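Local coordinates for enterotoxin type A (Staphylococcus aureus, PDB 1DYQ), which is a mutant form of a superantigen that naturally binds MHC class II, at zinc-dependent and zinc-independent sites, and T-cell receptors to activate T cells, at residues 26-31 with 170-175; 69-74 with 105-110. The protein carries 3 engineered substitutions. All blocks are in the same frame, centred on the assembly; numbering follows the deposited sequence.

Interaction 1 (26-31 with 170-175); sequences NLKQIY and LYNSDV
Tyr171 lays its phenol ring against Leu27, docking the loop that follows helix 153-168 of the C-terminal beta-grasp domain onto helix 23-32 near the N terminus of this two-domain superantigen fold. Leu27 CB stands over the centre of the ring, 3.7 Å from the centroid and 12° off the ring normal, a CH-pi contact. The two branches of the leucine reach farther along the same ring, Leu27 CD1 to Tyr171 CE1 at 3.8 Å and Leu27 CD2 toward the hydroxyl end. Leu170 CD2 covers the opposite face nearer the rim, so the ring is sandwiched between two leucines. The far end of the ring is held in place at the hydroxyl, Tyr171 OH being hydrogen-bonded to Leu199 O and Arg161 NH1. One turn along the helix, the Tyr31 ring meets Tyr171 obliquely: Tyr31 CD2 lies 3.8 Å from Tyr171 CE2, while the Tyr31 hydroxyl bonds to Tyr214. Lys28 works at the more open side. With CG anti to the backbone N (chi1 -173°) and the rest of the chain extended, it runs past the Tyr171 backbone to Asn172. There Lys28 NZ donates a 2.9 Å hydrogen bond to Asn172 OD1, tilted 25° from the carbonyl plane.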
loop_
_atom_site.group_PDB
_atom_site.type_symbol
_atom_site.label_atom_id
_atom_site.label_comp_id
_atom_site.label_asym_id
_atom_site.label_seq_id
_atom_site.Cartn_x
_atom_site.Cartn_y
_atom_site.Cartn_z
ATOM N N ASN A 26 -6.005 -1.988 -13.774
ATOM C CA ASN A 26 -6.363 -1.695 -12.383
ATOM C C ASN A 26 -5.117 -1.572 -11.507
ATOM O O ASN A 26 -5.038 -0.707 -10.646
ATOM C CB ASN A 26 -7.314 -2.699 -11.795
ATOM C CG ASN A 26 -8.701 -2.680 -12.451
ATOM O OD1 ASN A 26 -9.058 -1.623 -12.996
ATOM N ND2 ASN A 26 -9.408 -3.764 -12.329
ATOM N N LEU A 27 -4.151 -2.490 -11.704
ATOM C CA LEU A 27 -2.926 -2.409 -10.896
ATOM C C LEU A 27 -2.159 -1.149 -11.152
ATOM O O LEU A 27 -1.622 -0.496 -10.246
ATOM C CB LEU A 27 -2.037 -3.646 -11.209
ATOM C CG LEU A 27 -2.436 -4.909 -10.463
ATOM C CD1 LEU A 27 -1.932 -6.152 -11.208
ATOM C CD2 LEU A 27 -1.945 -4.880 -9.035
ATOM N N LYS A 28 -2.037 -0.727 -12.443
ATOM C CA LYS A 28 -1.348 0.499 -12.749
ATOM C C LYS A 28 -2.028 1.715 -12.140
ATOM O O LYS A 28 -1.424 2.612 -11.606
ATOM C CB LYS A 28 -1.224 0.707 -14.274
ATOM C CG LYS A 28 -0.346 1.895 -14.612
ATOM C CD LYS A 28 -0.063 1.927 -16.126
ATOM C CE LYS A 28 0.666 3.219 -16.471
ATOM N NZ LYS A 28 0.848 3.351 -17.955
ATOM N N GLN A 29 -3.410 1.672 -12.204
ATOM C CA GLN A 29 -4.117 2.807 -11.578
ATOM C C GLN A 29 -3.875 2.873 -10.081
ATOM O O GLN A 29 -3.579 3.958 -9.565
ATOM C CB GLN A 29 -5.636 2.625 -11.847
ATOM C CG GLN A 29 -6.435 3.757 -11.143
ATOM C CD GLN A 29 -7.929 3.556 -11.386
ATOM O OE1 GLN A 29 -8.412 2.454 -11.478
ATOM N NE2 GLN A 29 -8.644 4.684 -11.509
ATOM N N ILE A 30 -3.972 1.744 -9.389
ATOM C CA ILE A 30 -3.903 1.781 -7.913
ATOM C C ILE A 30 -2.521 2.043 -7.408
ATOM O O ILE A 30 -2.320 2.604 -6.330
ATOM C CB ILE A 30 -4.552 0.546 -7.299
ATOM C CG1 ILE A 30 -5.033 0.761 -5.865
ATOM C CG2 ILE A 30 -3.604 -0.649 -7.323
ATOM C CD1 ILE A 30 -5.054 2.147 -5.352
ATOM N N TYR A 31 -1.454 1.735 -8.222
ATOM C CA TYR A 31 -0.098 2.060 -7.770
ATOM C C TYR A 31 0.541 3.206 -8.472
ATOM O O TYR A 31 1.690 3.606 -8.091
ATOM C CB TYR A 31 0.797 0.776 -7.938
ATOM C CG TYR A 31 0.422 -0.250 -6.906
ATOM C CD1 TYR A 31 0.719 0.008 -5.548
ATOM C CD2 TYR A 31 -0.180 -1.453 -7.198
ATOM C CE1 TYR A 31 0.377 -0.907 -4.576
ATOM C CE2 TYR A 31 -0.514 -2.370 -6.243
ATOM C CZ TYR A 31 -0.254 -2.094 -4.903
ATOM O OH TYR A 31 -0.547 -3.001 -3.935
ATOM N N LEU A 170 6.193 -1.547 -14.673
ATOM C CA LEU A 170 5.769 -2.798 -14.102
ATOM C C LEU A 170 4.411 -3.305 -14.525
ATOM O O LEU A 170 4.181 -4.477 -14.832
ATOM C CB LEU A 170 5.820 -2.662 -12.553
ATOM C CG LEU A 170 5.459 -3.892 -11.772
ATOM C CD1 LEU A 170 6.485 -5.026 -11.935
ATOM C CD2 LEU A 170 5.323 -3.555 -10.278
ATOM N N TYR A 171 3.423 -2.374 -14.509
ATOM C CA TYR A 171 2.057 -2.758 -14.829
ATOM C C TYR A 171 1.605 -2.272 -16.172
ATOM O O TYR A 171 0.401 -2.214 -16.462
ATOM C CB TYR A 171 1.121 -2.373 -13.682
ATOM C CG TYR A 171 1.408 -3.057 -12.364
ATOM C CD1 TYR A 171 1.488 -4.438 -12.256
ATOM C CD2 TYR A 171 1.619 -2.291 -11.217
ATOM C CE1 TYR A 171 1.752 -5.059 -11.038
ATOM C CE2 TYR A 171 1.859 -2.909 -9.993
ATOM C CZ TYR A 171 1.927 -4.276 -9.918
ATOM O OH TYR A 171 2.186 -4.888 -8.713
ATOM N N ASN A 172 2.575 -1.965 -17.054
ATOM C CA ASN A 172 2.249 -1.695 -18.454
ATOM C C ASN A 172 2.030 -3.017 -19.183
ATOM O O ASN A 172 2.566 -4.060 -18.790
ATOM C CB ASN A 172 3.383 -0.949 -19.172
ATOM C CG ASN A 172 3.298 0.542 -19.007
ATOM O OD1 ASN A 172 2.549 1.009 -18.123
ATOM N ND2 ASN A 172 4.038 1.303 -19.795
ATOM N N SER A 173 1.296 -2.959 -20.279
ATOM C CA SER A 173 1.172 -4.138 -21.145
ATOM C C SER A 173 2.551 -4.438 -21.762
ATOM O O SER A 173 3.402 -3.569 -21.835
ATOM C CB SER A 173 0.181 -3.848 -22.280
ATOM O OG SER A 173 0.650 -2.777 -23.072
ATOM N N ASP A 174 2.691 -5.651 -22.275
ATOM C CA ASP A 174 3.911 -6.022 -23.004
ATOM C C ASP A 174 4.126 -5.105 -24.199
ATOM O O ASP A 174 5.251 -4.595 -24.361
ATOM C CB ASP A 174 3.881 -7.480 -23.412
ATOM C CG ASP A 174 3.880 -8.501 -22.333
ATOM O OD1 ASP A 174 4.205 -8.214 -21.148
ATOM O OD2 ASP A 174 3.563 -9.698 -22.616
ATOM N N VAL A 175 3.082 -4.707 -24.935
ATOM C CA VAL A 175 3.271 -3.782 -26.049
ATOM C C VAL A 175 3.731 -2.404 -25.601
ATOM O O VAL A 175 4.272 -1.634 -26.414
ATOM C CB VAL A 175 2.086 -3.631 -26.991
ATOM C CG1 VAL A 175 1.425 -4.946 -27.344
ATOM C CG2 VAL A 175 1.045 -2.665 -26.425
#

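Interaction 2 (69-74 with 105-110); sequences LVRFDS and TACMYG. Engineered in segment 69-74: Arg71 (natural residue Asp).
Leu69, Val70 and Arg71 pair in parallel with Cys107, Met108 and Tyr109, joining two strands of the OB-fold sheet. Leu69 N donates to Ala106 O at 2.8 Å and Leu69 O accepts from Met108 N; Arg71 repeats the pattern, its N bonding to Met108 O and its O receiving Gly110 N at 2.9 Å. On one face, Leu69 CB packs on Thr105 CG2, and Leu69 CD2 lies 3.8 Å from Cys107 SG, which is disulfide-bonded to Cys97. Farther along this face the engineered Arg71 runs beside Tyr109. A bend at chi3 (60°) turns its guanidinium so that Tyr109 CE1 lies over one face, 3.7 Å from Arg71 NH1, with guanidinium and ring planes 38° apart. A water at the edge of the phenol ring joins Arg71 NH1 and Tyr109 OH, though its spacing to the hydroxyl is doubtfully short. The main polar partners lie outside the pair: Gln96 O for Arg71 NH1 and Asn208 O for Tyr109 OH. The other face carries Val70 and Met108 side by side, Val70 CG2 to Met108 CE at 3.9 Å. Gly110 turns with positive phi (63°), and its buried O has no hydrogen-bonding partner. Beyond the pair, Val70 bonds through its backbone to Ile53 in antiparallel strand 52-55, and Phe72 packs on Ile77 and Val78 of helix 75-81.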
loop_
_atom_site.group_PDB
_atom_site.type_symbol
_atom_site.label_atom_id
_atom_site.label_comp_id
_atom_site.label_asym_id
_atom_site.label_seq_id
_atom_site.Cartn_x
_atom_site.Cartn_y
_atom_site.Cartn_z
ATOM N N LEU A 69 -13.740 6.793 4.918
ATOM C CA LEU A 69 -14.006 5.639 5.710
ATOM C C LEU A 69 -12.805 4.682 5.721
ATOM O O LEU A 69 -12.456 4.236 4.612
ATOM C CB LEU A 69 -15.252 4.891 5.205
ATOM C CG LEU A 69 -15.662 3.692 6.026
ATOM C CD1 LEU A 69 -16.112 4.098 7.434
ATOM C CD2 LEU A 69 -16.740 2.859 5.348
ATOM N N VAL A 70 -12.232 4.428 6.855
ATOM C CA VAL A 70 -11.092 3.483 6.941
ATOM C C VAL A 70 -11.618 2.144 7.345
ATOM O O VAL A 70 -12.366 2.013 8.354
ATOM C CB VAL A 70 -10.019 3.975 7.911
ATOM C CG1 VAL A 70 -8.841 2.984 7.921
ATOM C CG2 VAL A 70 -9.540 5.363 7.539
ATOM N N ARG A 71 -11.294 1.079 6.628
ATOM C CA ARG A 71 -11.774 -0.254 6.833
ATOM C C ARG A 71 -10.676 -1.190 7.388
ATOM O O ARG A 71 -9.537 -1.066 6.891
ATOM C CB ARG A 71 -12.301 -0.879 5.524
ATOM C CG ARG A 71 -13.371 -0.049 4.831
ATOM C CD ARG A 71 -13.874 -0.713 3.522
ATOM N NE ARG A 71 -14.444 -2.011 3.800
ATOM C CZ ARG A 71 -14.786 -2.940 2.921
ATOM N NH1 ARG A 71 -14.640 -2.744 1.629
ATOM N NH2 ARG A 71 -15.269 -4.114 3.371
ATOM N N PHE A 72 -10.988 -1.913 8.405
ATOM C CA PHE A 72 -10.023 -2.842 9.028
ATOM C C PHE A 72 -10.578 -4.262 9.027
ATOM O O PHE A 72 -11.776 -4.515 8.968
ATOM C CB PHE A 72 -9.761 -2.387 10.469
ATOM C CG PHE A 72 -9.262 -1.005 10.630
ATOM C CD1 PHE A 72 -7.904 -0.681 10.484
ATOM C CD2 PHE A 72 -10.130 0.053 10.881
ATOM C CE1 PHE A 72 -7.456 0.608 10.647
ATOM C CE2 PHE A 72 -9.688 1.344 11.041
ATOM C CZ PHE A 72 -8.335 1.631 10.950
ATOM N N ASP A 73 -9.674 -5.229 9.275
ATOM C CA ASP A 73 -10.036 -6.622 9.282
ATOM C C ASP A 73 -10.841 -7.035 10.512
ATOM O O ASP A 73 -11.581 -8.034 10.395
ATOM C CB ASP A 73 -8.768 -7.514 9.295
ATOM C CG ASP A 73 -8.196 -7.842 7.975
ATOM O OD1 ASP A 73 -8.729 -7.534 6.902
ATOM O OD2 ASP A 73 -7.046 -8.444 7.982
ATOM N N SER A 74 -10.599 -6.449 11.654
ATOM C CA SER A 74 -11.136 -6.945 12.908
ATOM C C SER A 74 -11.319 -5.882 13.959
ATOM O O SER A 74 -10.851 -4.762 13.875
ATOM C CB SER A 74 -10.108 -7.999 13.462
ATOM O OG SER A 74 -8.963 -7.282 13.942
ATOM N N THR A 105 -18.683 9.116 0.056
ATOM C CA THR A 105 -17.709 8.620 1.060
ATOM C C THR A 105 -16.644 7.873 0.250
ATOM O O THR A 105 -16.973 7.111 -0.677
ATOM C CB THR A 105 -18.357 7.688 2.073
ATOM O OG1 THR A 105 -19.309 8.477 2.828
ATOM C CG2 THR A 105 -17.351 7.099 3.065
ATOM N N ALA A 106 -15.381 8.041 0.590
ATOM C CA ALA A 106 -14.319 7.251 -0.082
ATOM C C ALA A 106 -13.730 6.262 0.892
ATOM O O ALA A 106 -13.729 6.563 2.102
ATOM C CB ALA A 106 -13.189 8.174 -0.555
ATOM N N CYS A 107 -13.262 5.082 0.501
ATOM C CA CYS A 107 -12.771 4.108 1.443
ATOM C C CYS A 107 -11.275 3.810 1.243
ATOM O O CYS A 107 -10.754 3.849 0.133
ATOM C CB CYS A 107 -13.557 2.784 1.325
ATOM S SG CYS A 107 -15.316 3.017 1.840
ATOM N N MET A 108 -10.623 3.578 2.358
ATOM C CA MET A 108 -9.201 3.146 2.359
ATOM C C MET A 108 -9.101 1.910 3.215
ATOM O O MET A 108 -9.855 1.768 4.219
ATOM C CB MET A 108 -8.390 4.285 2.926
ATOM C CG MET A 108 -7.058 4.042 3.534
ATOM S SD MET A 108 -6.226 5.661 3.747
ATOM C CE MET A 108 -6.268 5.808 5.506
ATOM N N TYR A 109 -8.214 0.978 2.907
ATOM C CA TYR A 109 -7.978 -0.204 3.678
ATOM C C TYR A 109 -6.766 -0.020 4.602
ATOM O O TYR A 109 -5.670 0.235 4.078
ATOM C CB TYR A 109 -7.709 -1.397 2.771
ATOM C CG TYR A 109 -8.853 -1.888 1.923
ATOM C CD1 TYR A 109 -9.906 -2.583 2.515
ATOM C CD2 TYR A 109 -8.799 -1.783 0.543
ATOM C CE1 TYR A 109 -10.923 -3.109 1.717
ATOM C CE2 TYR A 109 -9.795 -2.319 -0.249
ATOM C CZ TYR A 109 -10.855 -2.952 0.356
ATOM O OH TYR A 109 -11.822 -3.543 -0.453
ATOM N N GLY A 110 -6.991 0.012 5.897
ATOM C CA GLY A 110 -5.837 0.275 6.803
ATOM C C GLY A 110 -5.235 1.631 6.579
ATOM O O GLY A 110 -5.917 2.640 6.327
HETATM O O HOH W 1 -13.902 -4.731 -0.851
#

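From the N terminus, the chain first passes through helix 23-32, whose residues 26-31 form the first side of interaction 1; their partner arrives only 139 residues later. Within that long excursion, residues 69-74 and 105-110 form interaction 2, closing a shorter loop of 30 residues that includes helix 75-81 and strand 86-91. The two contacts therefore nest without crossing. Interaction 2 is internal to the OB-fold sheet, whereas interaction 1, closed after the chain has run through helix 153-168, ties the N-terminal helix to the beta-grasp half. Their centres lie 24 Å apart and their nearest atoms about 8 Å apart, so they do not touch.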